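Local structure of endo-polygalacturonase (Pectobacterium carotovorum subsp. carotovorum, 1BHE) at residues N171-H176 against I192-S196; R199-D205 against T221-A227; Y216-A220 against D246-G250. The protein hydrolyses internal alpha-1,4 galacturonosyl linkages of polygalacturonic acid in plant cell walls, contributing to the maceration and soft rot of plant tissue. One frame throughout, in Å; residues are numbered along the deposited sequence.

How the contacts relate
Contacts 1, 2 and 3 bring successive coils of a parallel beta-helix together near the active-site cleft. From the N terminus, contact 1 comes first: the loop 171-176 leads into strands 177-180 and 183-193, and 192-196 closes back on it before contact 2 opens. Contacts 2 and 3 cross, because 216-220 lies between 199-205 and 221-227, and 246-250 follows both. Strand 183-193 of contact 1 pairs with strand 218-220, which pairs in contact 3 with 245-247; contact 2 joins strands 204-207 and 226-230. Cross-bonds support the connection: H176 N and ND1 both bond D202 O, while N225 ND2 reaches I219 O and T221 O meets T249 OG1.

Contact 1: residues N171-H176 against I192-S196; sequences NSPNFH and IKTPS
The imidazole of H176 is sandwiched between I192 and S172, with T194 at its edge. I192 CG2 lies over one face, 3.6 Å from the centroid of the H176 ring and 14° off the ring normal, which meets the criteria for a CH-pi contact. On the opposite face S172 CB sits 3.3 Å above the ring plane, also over the centre. T194 approaches at the edge: its CB is in the plane and its OG1 hydrogen-bonds NE2 of H176 at 2.8 Å. The second flat group, the amide of N171, is met by P195, whose CD is 3.7 Å from N171 OD1.

With H176 CG anti to the carbonyl carbon (chi1 -68°), the ring is turned toward strand 183-193 and NE2 faces T194. Its other nitrogen, ND1, is hydrogen-bonded to D202 O, so both ring nitrogens have partners and rotation of the buried ring should be restricted. T194 OG1 accepts from S172 N at 3.3 Å as well as pairing with H176 NE2, and so connects the imidazole with the backbone of the loop.

In the right-handed parallel beta-helix of glycoside hydrolase family 28, this is a junction between coils: the loop after strand 167-170 packs on the end of strand 183-193, its neighbour in the next coil. N171 has the backbone angles of a left-handed helix, and its N donates to K193 O at 3.2 Å with an N-H...O angle of 160°. A water donates to the same carbonyl and to N171 OD1, the latter at 2.7 Å, bridging the backbone of one segment to the side chain of the other. Within the loop, S172 OG donates to N174 O over 2.7 Å, arriving from well above the carbonyl plane rather than on a lone pair, while S172 O takes a hydrogen bond from W135 NE1.

Contact 2: residues R199-D205 against T221-A227; sequences RNTDGID and TGDDNVA
R199 and D223 form a salt bridge in which NE and NH2 both grip OD1 side-on. R199 NE donates to D223 OD1 at 2.8 Å, on the oxygen's syn lone pair; NH2 meets the same oxygen nearly along its C-O axis, and the guanidinium and carboxylate planes differ by only 11°. The other oxygen, D223 OD2, is met at 2.8 Å by N200 N from above the carboxylate plane, so protein donors reach both oxygens.

The tightly packed part is the backbone seam beyond. G203 N donates to D224 O at 2.8 Å, I204 N to N225 O at 3.2 Å, and G203 CA lies 3.3 Å from N225 O, with no side chain between. Here strands 204-207 and 226-230 of neighbouring coils of the parallel beta-helix run together, with I204 bridged to V226; T221 OG1 also donates to T201 O, at 2.7 Å.

Water, by contrast, fills in along the carboxylates of the cleft. One molecule donates to D202 OD1 and D223 OD2, and another to D202 OD2 and D224 OD2. D223, the predicted proton donor, also touches the inferred active-site residue H251. D224 OD1 is held by S254 OG and R280, and OD2 has a salt bridge to K282 besides its water.

Contact 3: residues Y216-A220 against D246-G250; sequences YSNIA and DFGTG
F247 and I219 run side by side, pointing the same way from two parallel strands. Followed outward, the phenylalanine first places F247 CB 3.8 Å from I219 O. A chi1 of -70° then swings the ring alongside the isoleucine. F247 CD1 comes 4.0 Å from I219 CB, and F247 CE1 is 3.8 Å from I219 CD1, the methyl approaching the ring obliquely. N225 CB lies over the ring face near F247 CD2, and the ring is further packed by V226, L270 and M272.

The backbone evidence for the pairing is regular. D246 N donates to S217 O at 3.0 Å with an N-H...O angle of 165°, I219 N donates to D246 O, and G248 N donates to I219 O at 2.8 Å. N218 with D246 and I219 with F247 are therefore parallel bridges between strands 218-220 and 245-247, which belong to consecutive coils of the beta-helix. N218 and D246 turn to the face opposite that of I219 and F247, and a water joins D246 OD2 to S217 O.

Beyond F247 the chain leaves the strand, and N225 ND2 donates to both I219 O and T249 O. Across the contact itself the hydrogen bonds run from backbone donor to backbone acceptor, which implies that parallel pairing satisfies the main chain while I219 and F247 add apolar packing on one face and N218 and D246 keep polar groups on the other.

Contact 1: residues N171-H176 against I192-S196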
ATOM      1  N   ASN A 171      -6.986   8.868  -5.800  1.00  7.00           N
ATOM      2  CA  ASN A 171      -8.006   9.235  -4.831  1.00  8.40           C
ATOM      3  C   ASN A 171      -8.667   8.057  -4.132  1.00  7.63           C
ATOM      4  O   ASN A 171      -9.895   7.957  -4.067  1.00  7.04           O
ATOM      5  CB  ASN A 171      -9.063  10.100  -5.545  1.00  9.36           C
ATOM      6  CG  ASN A 171      -8.441  11.287  -6.265  1.00 11.18           C
ATOM      7  OD1 ASN A 171      -7.521  11.909  -5.736  1.00 11.26           O
ATOM      8  ND2 ASN A 171      -8.935  11.585  -7.463  1.00 11.47           N
ATOM      9  N   SER A 172      -7.865   7.178  -3.532  1.00  7.22           N
ATOM     10  CA  SER A 172      -8.422   6.018  -2.834  1.00  6.62           C
ATOM     11  C   SER A 172      -9.059   6.427  -1.519  1.00  6.44           C
ATOM     12  O   SER A 172      -8.481   7.162  -0.715  1.00  7.55           O
ATOM     13  CB  SER A 172      -7.308   4.986  -2.596  1.00  5.62           C
ATOM     14  OG  SER A 172      -7.837   3.844  -1.961  1.00  5.20           O
ATOM     15  N   PRO A 173     -10.265   5.936  -1.253  1.00  6.41           N
ATOM     16  CA  PRO A 173     -10.973   6.209  -0.012  1.00  7.51           C
ATOM     17  C   PRO A 173     -10.223   5.653   1.194  1.00  8.39           C
ATOM     18  O   PRO A 173     -10.210   6.266   2.259  1.00  9.87           O
ATOM     19  CB  PRO A 173     -12.335   5.550  -0.180  1.00  6.96           C
ATOM     20  CG  PRO A 173     -12.475   5.331  -1.654  1.00  5.90           C
ATOM     21  CD  PRO A 173     -11.064   5.048  -2.126  1.00  6.38           C
ATOM     22  N   ASN A 174      -9.592   4.500   1.037  1.00  7.85           N
ATOM     23  CA  ASN A 174      -8.822   3.843   2.095  1.00  7.19           C
ATOM     24  C   ASN A 174      -7.487   3.402   1.494  1.00  6.83           C
ATOM     25  O   ASN A 174      -6.990   4.119   0.612  1.00  6.50           O
ATOM     26  CB  ASN A 174      -9.644   2.695   2.646  1.00  8.35           C
ATOM     27  CG  ASN A 174      -9.262   2.073   3.961  1.00  9.39           C
ATOM     28  OD1 ASN A 174      -8.174   1.525   4.126  1.00  9.17           O
ATOM     29  ND2 ASN A 174     -10.181   2.111   4.931  1.00  9.54           N
ATOM     30  N   PHE A 175      -6.883   2.318   1.960  1.00  5.45           N
ATOM     31  CA  PHE A 175      -5.616   1.878   1.362  1.00  5.68           C
ATOM     32  C   PHE A 175      -5.812   1.620  -0.130  1.00  5.69           C
ATOM     33  O   PHE A 175      -6.888   1.179  -0.526  1.00  5.91           O
ATOM     34  CB  PHE A 175      -5.106   0.627   2.076  1.00  6.08           C
ATOM     35  CG  PHE A 175      -4.782   0.784   3.537  1.00  7.13           C
ATOM     36  CD1 PHE A 175      -4.890   1.991   4.204  1.00  6.88           C
ATOM     37  CD2 PHE A 175      -4.340  -0.326   4.250  1.00  7.03           C
ATOM     38  CE1 PHE A 175      -4.586   2.097   5.548  1.00  7.79           C
ATOM     39  CE2 PHE A 175      -4.024  -0.224   5.592  1.00  8.16           C
ATOM     40  CZ  PHE A 175      -4.148   0.986   6.246  1.00  7.73           C
ATOM     41  N   HIS A 176      -4.790   1.884  -0.943  1.00  5.65           N
ATOM     42  CA  HIS A 176      -4.899   1.679  -2.381  1.00  5.61           C
ATOM     43  C   HIS A 176      -4.811   0.204  -2.760  1.00  4.84           C
ATOM     44  O   HIS A 176      -5.659  -0.311  -3.490  1.00  4.41           O
ATOM     45  CB  HIS A 176      -3.808   2.446  -3.141  1.00  5.62           C
ATOM     46  CG  HIS A 176      -3.937   3.938  -3.087  1.00  5.57           C
ATOM     47  ND1 HIS A 176      -3.685   4.670  -1.951  1.00  5.90           N
ATOM     48  CD2 HIS A 176      -4.281   4.830  -4.049  1.00  6.19           C
ATOM     49  CE1 HIS A 176      -3.873   5.959  -2.207  1.00  6.84           C
ATOM     50  NE2 HIS A 176      -4.237   6.089  -3.470  1.00  6.49           N
ATOM     51  N   ILE A 192       0.580   5.828  -8.124  1.00  7.30           N
ATOM     52  CA  ILE A 192      -0.412   6.081  -7.084  1.00  7.25           C
ATOM     53  C   ILE A 192      -0.378   7.582  -6.769  1.00  8.30           C
ATOM     54  O   ILE A 192       0.698   8.117  -6.477  1.00  8.62           O
ATOM     55  CB  ILE A 192      -0.174   5.268  -5.801  1.00  7.01           C
ATOM     56  CG1 ILE A 192      -0.663   3.828  -5.997  1.00  6.72           C
ATOM     57  CG2 ILE A 192      -0.875   5.864  -4.580  1.00  6.40           C
ATOM     58  CD1 ILE A 192      -0.037   2.839  -5.033  1.00  7.27           C
ATOM     59  N   LYS A 193      -1.536   8.235  -6.832  1.00  8.53           N
ATOM     60  CA  LYS A 193      -1.594   9.665  -6.545  1.00  8.66           C
ATOM     61  C   LYS A 193      -2.876  10.028  -5.801  1.00  8.43           C
ATOM     62  O   LYS A 193      -3.989   9.972  -6.318  1.00  7.38           O
ATOM     63  CB  LYS A 193      -1.453  10.506  -7.809  1.00  9.73           C
ATOM     64  CG  LYS A 193      -1.371  12.004  -7.587  1.00 11.32           C
ATOM     65  CD  LYS A 193      -0.224  12.430  -6.677  1.00 12.99           C
ATOM     66  CE  LYS A 193      -0.243  13.947  -6.501  1.00 14.35           C
ATOM     67  NZ  LYS A 193       0.981  14.451  -5.821  1.00 15.32           N
ATOM     68  N   THR A 194      -2.682  10.412  -4.555  1.00  7.95           N
ATOM     69  CA  THR A 194      -3.733  10.810  -3.624  1.00  8.73           C
ATOM     70  C   THR A 194      -3.177  11.949  -2.781  1.00  9.04           C
ATOM     71  O   THR A 194      -1.987  11.971  -2.469  1.00  9.54           O
ATOM     72  CB  THR A 194      -4.154   9.600  -2.771  1.00  8.53           C
ATOM     73  OG1 THR A 194      -5.025   8.772  -3.570  1.00  8.43           O
ATOM     74  CG2 THR A 194      -4.897   9.964  -1.504  1.00  7.57           C
ATOM     75  N   PRO A 195      -3.993  12.949  -2.482  1.00 10.53           N
ATOM     76  CA  PRO A 195      -3.552  14.112  -1.732  1.00 10.40           C
ATOM     77  C   PRO A 195      -2.857  13.767  -0.433  1.00 11.19           C
ATOM     78  O   PRO A 195      -3.263  12.901   0.346  1.00 11.23           O
ATOM     79  CB  PRO A 195      -4.828  14.912  -1.504  1.00 11.04           C
ATOM     80  CG  PRO A 195      -5.751  14.491  -2.596  1.00 10.79           C
ATOM     81  CD  PRO A 195      -5.422  13.043  -2.873  1.00 10.25           C
ATOM     82  N   SER A 196      -1.834  14.552  -0.080  1.00 11.49           N
ATOM     83  CA  SER A 196      -1.048  14.366   1.126  1.00 12.10           C
ATOM     84  C   SER A 196      -1.817  14.549   2.426  1.00 12.27           C
ATOM     85  O   SER A 196      -1.400  14.068   3.483  1.00 11.48           O
ATOM     86  CB  SER A 196       0.129  15.361   1.101  1.00 12.99           C
ATOM     87  OG  SER A 196      -0.371  16.672   1.317  1.00 13.54           O
TER
HETATM   88  O   HOH W   1      -5.125  12.337  -6.935  1.00 15.10           O

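Contact 2: residues R199-D205 against T221-A227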
ATOM      1  N   ARG A 199      -6.056  11.114   5.086  1.00 11.67           N
ATOM      2  CA  ARG A 199      -5.608  10.115   6.044  1.00 12.39           C
ATOM      3  C   ARG A 199      -6.085   8.719   5.650  1.00 11.97           C
ATOM      4  O   ARG A 199      -7.084   8.553   4.945  1.00 11.72           O
ATOM      5  CB  ARG A 199      -6.107  10.453   7.456  1.00 13.05           C
ATOM      6  CG  ARG A 199      -5.508  11.730   8.032  1.00 13.81           C
ATOM      7  CD  ARG A 199      -4.083  11.530   8.531  1.00 14.29           C
ATOM      8  NE  ARG A 199      -3.086  11.432   7.476  1.00 13.96           N
ATOM      9  CZ  ARG A 199      -2.558  12.434   6.790  1.00 14.16           C
ATOM     10  NH1 ARG A 199      -2.910  13.691   7.047  1.00 14.16           N
ATOM     11  NH2 ARG A 199      -1.667  12.219   5.833  1.00 13.66           N
ATOM     12  N   ASN A 200      -5.350   7.712   6.109  1.00 11.00           N
ATOM     13  CA  ASN A 200      -5.720   6.313   5.911  1.00 11.23           C
ATOM     14  C   ASN A 200      -5.603   5.861   4.461  1.00 10.29           C
ATOM     15  O   ASN A 200      -6.424   5.072   3.990  1.00  9.16           O
ATOM     16  CB  ASN A 200      -7.168   6.161   6.397  1.00 12.89           C
ATOM     17  CG  ASN A 200      -7.511   4.796   6.930  1.00 14.20           C
ATOM     18  OD1 ASN A 200      -6.731   4.196   7.663  1.00 15.32           O
ATOM     19  ND2 ASN A 200      -8.704   4.323   6.576  1.00 15.06           N
ATOM     20  N   THR A 201      -4.609   6.369   3.745  1.00  8.37           N
ATOM     21  CA  THR A 201      -4.463   6.087   2.319  1.00  7.63           C
ATOM     22  C   THR A 201      -3.147   5.423   1.952  1.00  6.91           C
ATOM     23  O   THR A 201      -2.507   5.802   0.963  1.00  6.35           O
ATOM     24  CB  THR A 201      -4.591   7.428   1.554  1.00  7.53           C
ATOM     25  OG1 THR A 201      -3.736   8.378   2.205  1.00  7.21           O
ATOM     26  CG2 THR A 201      -6.026   7.928   1.569  1.00  7.04           C
ATOM     27  N   ASP A 202      -2.774   4.375   2.693  1.00  5.84           N
ATOM     28  CA  ASP A 202      -1.543   3.648   2.388  1.00  5.71           C
ATOM     29  C   ASP A 202      -1.540   3.268   0.906  1.00  5.66           C
ATOM     30  O   ASP A 202      -2.597   2.933   0.362  1.00  4.92           O
ATOM     31  CB  ASP A 202      -1.386   2.386   3.222  1.00  5.75           C
ATOM     32  CG  ASP A 202      -1.123   2.605   4.693  1.00  6.74           C
ATOM     33  OD1 ASP A 202      -1.186   3.752   5.177  1.00  6.84           O
ATOM     34  OD2 ASP A 202      -0.845   1.614   5.399  1.00  5.99           O
ATOM     35  N   GLY A 203      -0.354   3.304   0.308  1.00  5.13           N
ATOM     36  CA  GLY A 203      -0.220   2.982  -1.103  1.00  5.55           C
ATOM     37  C   GLY A 203      -0.304   1.491  -1.379  1.00  5.74           C
ATOM     38  O   GLY A 203      -1.292   1.013  -1.941  1.00  6.12           O
ATOM     39  N   ILE A 204       0.764   0.755  -1.089  1.00  5.47           N
ATOM     40  CA  ILE A 204       0.822  -0.679  -1.306  1.00  4.77           C
ATOM     41  C   ILE A 204       1.296  -1.383  -0.033  1.00  4.63           C
ATOM     42  O   ILE A 204       2.430  -1.166   0.393  1.00  4.90           O
ATOM     43  CB  ILE A 204       1.771  -1.101  -2.449  1.00  4.70           C
ATOM     44  CG1 ILE A 204       1.387  -0.456  -3.783  1.00  4.95           C
ATOM     45  CG2 ILE A 204       1.742  -2.623  -2.576  1.00  4.71           C
ATOM     46  CD1 ILE A 204       2.338  -0.757  -4.918  1.00  5.49           C
ATOM     47  N   ASP A 205       0.461  -2.249   0.531  1.00  4.74           N
ATOM     48  CA  ASP A 205       0.766  -2.934   1.772  1.00  5.43           C
ATOM     49  C   ASP A 205       0.648  -4.458   1.710  1.00  5.70           C
ATOM     50  O   ASP A 205      -0.443  -5.015   1.848  1.00  6.19           O
ATOM     51  CB  ASP A 205      -0.187  -2.518   2.897  1.00  4.96           C
ATOM     52  CG  ASP A 205      -0.210  -1.096   3.380  1.00  5.76           C
ATOM     53  OD1 ASP A 205       0.510  -0.219   2.877  1.00  5.95           O
ATOM     54  OD2 ASP A 205      -0.977  -0.809   4.339  1.00  6.84           O
ATOM     55  N   THR A 221       1.027   9.869  -1.737  1.00  7.13           N
ATOM     56  CA  THR A 221      -0.277   9.734  -1.078  1.00  7.96           C
ATOM     57  C   THR A 221      -0.257  10.419   0.276  1.00  8.57           C
ATOM     58  O   THR A 221       0.611  11.266   0.513  1.00  9.67           O
ATOM     59  CB  THR A 221      -0.622   8.236  -0.949  1.00  7.38           C
ATOM     60  OG1 THR A 221      -1.942   8.062  -0.428  1.00  6.82           O
ATOM     61  CG2 THR A 221       0.379   7.517  -0.048  1.00  6.80           C
ATOM     62  N   GLY A 222      -1.213  10.104   1.133  1.00  8.49           N
ATOM     63  CA  GLY A 222      -1.310  10.728   2.440  1.00  9.78           C
ATOM     64  C   GLY A 222      -0.540   9.948   3.495  1.00  9.93           C
ATOM     65  O   GLY A 222       0.304  10.528   4.179  1.00 10.84           O
ATOM     66  N   ASP A 223      -0.841   8.662   3.643  1.00  9.86           N
ATOM     67  CA  ASP A 223      -0.173   7.862   4.678  1.00  9.21           C
ATOM     68  C   ASP A 223       0.958   7.041   4.082  1.00  8.64           C
ATOM     69  O   ASP A 223       1.632   7.544   3.180  1.00  8.05           O
ATOM     70  CB  ASP A 223      -1.196   7.042   5.461  1.00  9.87           C
ATOM     71  CG  ASP A 223      -2.009   7.887   6.429  1.00 10.66           C
ATOM     72  OD1 ASP A 223      -1.854   9.131   6.467  1.00 11.25           O
ATOM     73  OD2 ASP A 223      -2.833   7.321   7.178  1.00 10.68           O
ATOM     74  N   ASP A 224       1.289   5.882   4.645  1.00  8.03           N
ATOM     75  CA  ASP A 224       2.470   5.148   4.195  1.00  8.66           C
ATOM     76  C   ASP A 224       2.495   4.889   2.699  1.00  8.02           C
ATOM     77  O   ASP A 224       1.522   4.397   2.142  1.00  8.04           O
ATOM     78  CB  ASP A 224       2.583   3.809   4.935  1.00  8.44           C
ATOM     79  CG  ASP A 224       3.147   3.999   6.332  1.00  9.67           C
ATOM     80  OD1 ASP A 224       4.112   4.783   6.482  1.00 10.61           O
ATOM     81  OD2 ASP A 224       2.625   3.360   7.266  1.00 10.44           O
ATOM     82  N   ASN A 225       3.631   5.175   2.066  1.00  8.23           N
ATOM     83  CA  ASN A 225       3.771   4.918   0.631  1.00  7.80           C
ATOM     84  C   ASN A 225       3.712   3.405   0.426  1.00  7.90           C
ATOM     85  O   ASN A 225       3.016   2.884  -0.446  1.00  7.33           O
ATOM     86  CB  ASN A 225       5.050   5.551   0.093  1.00  8.47           C
ATOM     87  CG  ASN A 225       5.112   7.046   0.342  1.00  8.73           C
ATOM     88  OD1 ASN A 225       5.259   7.489   1.486  1.00  9.28           O
ATOM     89  ND2 ASN A 225       4.998   7.839  -0.716  1.00  8.85           N
ATOM     90  N   VAL A 226       4.447   2.685   1.261  1.00  7.22           N
ATOM     91  CA  VAL A 226       4.474   1.237   1.338  1.00  6.85           C
ATOM     92  C   VAL A 226       4.537   0.891   2.833  1.00  7.00           C
ATOM     93  O   VAL A 226       5.315   1.501   3.574  1.00  7.51           O
ATOM     94  CB  VAL A 226       5.661   0.566   0.629  1.00  6.66           C
ATOM     95  CG1 VAL A 226       5.807  -0.911   1.020  1.00  6.19           C
ATOM     96  CG2 VAL A 226       5.564   0.631  -0.887  1.00  6.33           C
ATOM     97  N   ALA A 227       3.718  -0.044   3.288  1.00  7.23           N
ATOM     98  CA  ALA A 227       3.764  -0.467   4.688  1.00  7.31           C
ATOM     99  C   ALA A 227       3.760  -1.995   4.711  1.00  8.16           C
ATOM    100  O   ALA A 227       2.749  -2.615   4.376  1.00  8.01           O
ATOM    101  CB  ALA A 227       2.632   0.101   5.519  1.00  7.58           C
TER
HETATM  102  O   HOH W   2      -2.840   4.505   7.316  1.00 13.87           O
HETATM  103  O   HOH W   3       0.284   1.681   7.798  1.00 16.97           O

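Contact 3: residues Y216-A220 against D246-G250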
ATOM      1  N   TYR A 216       9.870   0.269 -10.447  1.00  8.37           N
ATOM      2  CA  TYR A 216       9.593   1.289 -11.452  1.00  9.40           C
ATOM      3  C   TYR A 216       8.246   1.964 -11.255  1.00  8.61           C
ATOM      4  O   TYR A 216       7.529   2.251 -12.217  1.00  9.19           O
ATOM      5  CB  TYR A 216       9.696   0.654 -12.848  1.00 11.23           C
ATOM      6  CG  TYR A 216      11.105   0.171 -13.138  1.00 13.11           C
ATOM      7  CD1 TYR A 216      12.115   1.072 -13.439  1.00 14.24           C
ATOM      8  CD2 TYR A 216      11.416  -1.182 -13.085  1.00 13.84           C
ATOM      9  CE1 TYR A 216      13.411   0.630 -13.688  1.00 15.30           C
ATOM     10  CE2 TYR A 216      12.703  -1.630 -13.323  1.00 14.93           C
ATOM     11  CZ  TYR A 216      13.691  -0.718 -13.636  1.00 15.52           C
ATOM     12  OH  TYR A 216      14.971  -1.164 -13.876  1.00 16.96           O
ATOM     13  N   SER A 217       7.893   2.232 -10.007  1.00  8.13           N
ATOM     14  CA  SER A 217       6.613   2.821  -9.658  1.00  8.33           C
ATOM     15  C   SER A 217       6.781   4.192  -9.023  1.00  8.79           C
ATOM     16  O   SER A 217       7.875   4.604  -8.642  1.00  8.51           O
ATOM     17  CB  SER A 217       5.847   1.849  -8.749  1.00  8.54           C
ATOM     18  OG  SER A 217       5.544   0.654  -9.458  1.00  8.37           O
ATOM     19  N   ASN A 218       5.677   4.917  -8.952  1.00  8.88           N
ATOM     20  CA  ASN A 218       5.658   6.290  -8.442  1.00  8.86           C
ATOM     21  C   ASN A 218       4.524   6.423  -7.438  1.00  8.43           C
ATOM     22  O   ASN A 218       3.357   6.299  -7.823  1.00  7.71           O
ATOM     23  CB  ASN A 218       5.453   7.224  -9.641  1.00 10.45           C
ATOM     24  CG  ASN A 218       5.773   8.657  -9.256  1.00 12.39           C
ATOM     25  OD1 ASN A 218       5.194   9.142  -8.286  1.00 12.98           O
ATOM     26  ND2 ASN A 218       6.690   9.279  -9.986  1.00 12.63           N
ATOM     27  N   ILE A 219       4.856   6.584  -6.160  1.00  7.40           N
ATOM     28  CA  ILE A 219       3.821   6.623  -5.126  1.00  7.44           C
ATOM     29  C   ILE A 219       3.803   7.917  -4.332  1.00  7.26           C
ATOM     30  O   ILE A 219       4.756   8.256  -3.636  1.00  8.03           O
ATOM     31  CB  ILE A 219       3.973   5.426  -4.162  1.00  7.70           C
ATOM     32  CG1 ILE A 219       3.886   4.090  -4.914  1.00  8.06           C
ATOM     33  CG2 ILE A 219       2.907   5.460  -3.072  1.00  7.67           C
ATOM     34  CD1 ILE A 219       4.233   2.877  -4.074  1.00  7.37           C
ATOM     35  N   ALA A 220       2.690   8.638  -4.420  1.00  6.91           N
ATOM     36  CA  ALA A 220       2.497   9.885  -3.675  1.00  6.93           C
ATOM     37  C   ALA A 220       1.098   9.818  -3.062  1.00  7.29           C
ATOM     38  O   ALA A 220       0.113   9.694  -3.793  1.00  7.26           O
ATOM     39  CB  ALA A 220       2.649  11.101  -4.560  1.00  6.68           C
ATOM     40  N   ASP A 246      10.136   5.951  -7.120  1.00 11.04           N
ATOM     41  CA  ASP A 246      10.073   7.361  -6.773  1.00 12.65           C
ATOM     42  C   ASP A 246       8.906   7.589  -5.810  1.00 11.91           C
ATOM     43  O   ASP A 246       7.770   7.252  -6.167  1.00 11.67           O
ATOM     44  CB  ASP A 246       9.839   8.247  -7.997  1.00 14.42           C
ATOM     45  CG  ASP A 246      11.051   8.368  -8.897  1.00 16.74           C
ATOM     46  OD1 ASP A 246      11.945   9.182  -8.583  1.00 18.35           O
ATOM     47  OD2 ASP A 246      11.117   7.648  -9.915  1.00 17.88           O
ATOM     48  N   PHE A 247       9.169   8.079  -4.611  1.00 11.18           N
ATOM     49  CA  PHE A 247       8.092   8.327  -3.653  1.00 11.07           C
ATOM     50  C   PHE A 247       7.961   9.837  -3.408  1.00 11.43           C
ATOM     51  O   PHE A 247       8.951  10.563  -3.277  1.00 10.84           O
ATOM     52  CB  PHE A 247       8.287   7.596  -2.342  1.00 11.12           C
ATOM     53  CG  PHE A 247       8.152   6.107  -2.278  1.00 11.36           C
ATOM     54  CD1 PHE A 247       7.857   5.322  -3.375  1.00 11.87           C
ATOM     55  CD2 PHE A 247       8.322   5.466  -1.056  1.00 11.82           C
ATOM     56  CE1 PHE A 247       7.746   3.952  -3.293  1.00 11.99           C
ATOM     57  CE2 PHE A 247       8.207   4.092  -0.948  1.00 12.22           C
ATOM     58  CZ  PHE A 247       7.922   3.336  -2.067  1.00 12.00           C
ATOM     59  N   GLY A 248       6.718  10.305  -3.420  1.00 11.05           N
ATOM     60  CA  GLY A 248       6.407  11.707  -3.175  1.00 10.80           C
ATOM     61  C   GLY A 248       5.892  11.888  -1.751  1.00 10.69           C
ATOM     62  O   GLY A 248       6.427  11.312  -0.800  1.00 10.92           O
ATOM     63  N   THR A 249       4.833  12.682  -1.585  1.00 10.71           N
ATOM     64  CA  THR A 249       4.271  12.880  -0.255  1.00 10.00           C
ATOM     65  C   THR A 249       3.871  11.529   0.337  1.00 10.26           C
ATOM     66  O   THR A 249       3.649  10.552  -0.385  1.00 10.08           O
ATOM     67  CB  THR A 249       3.046  13.806  -0.229  1.00 10.89           C
ATOM     68  OG1 THR A 249       2.006  13.217  -1.020  1.00  9.90           O
ATOM     69  CG2 THR A 249       3.388  15.185  -0.765  1.00 10.63           C
ATOM     70  N   GLY A 250       3.718  11.506   1.655  1.00  9.54           N
ATOM     71  CA  GLY A 250       3.306  10.281   2.331  1.00 10.45           C
ATOM     72  C   GLY A 250       4.047  10.095   3.645  1.00 10.87           C
ATOM     73  O   GLY A 250       4.777  10.988   4.082  1.00 10.86           O
TER
HETATM   74  O   HOH W   4       9.667   5.355 -10.736  1.00 23.08           O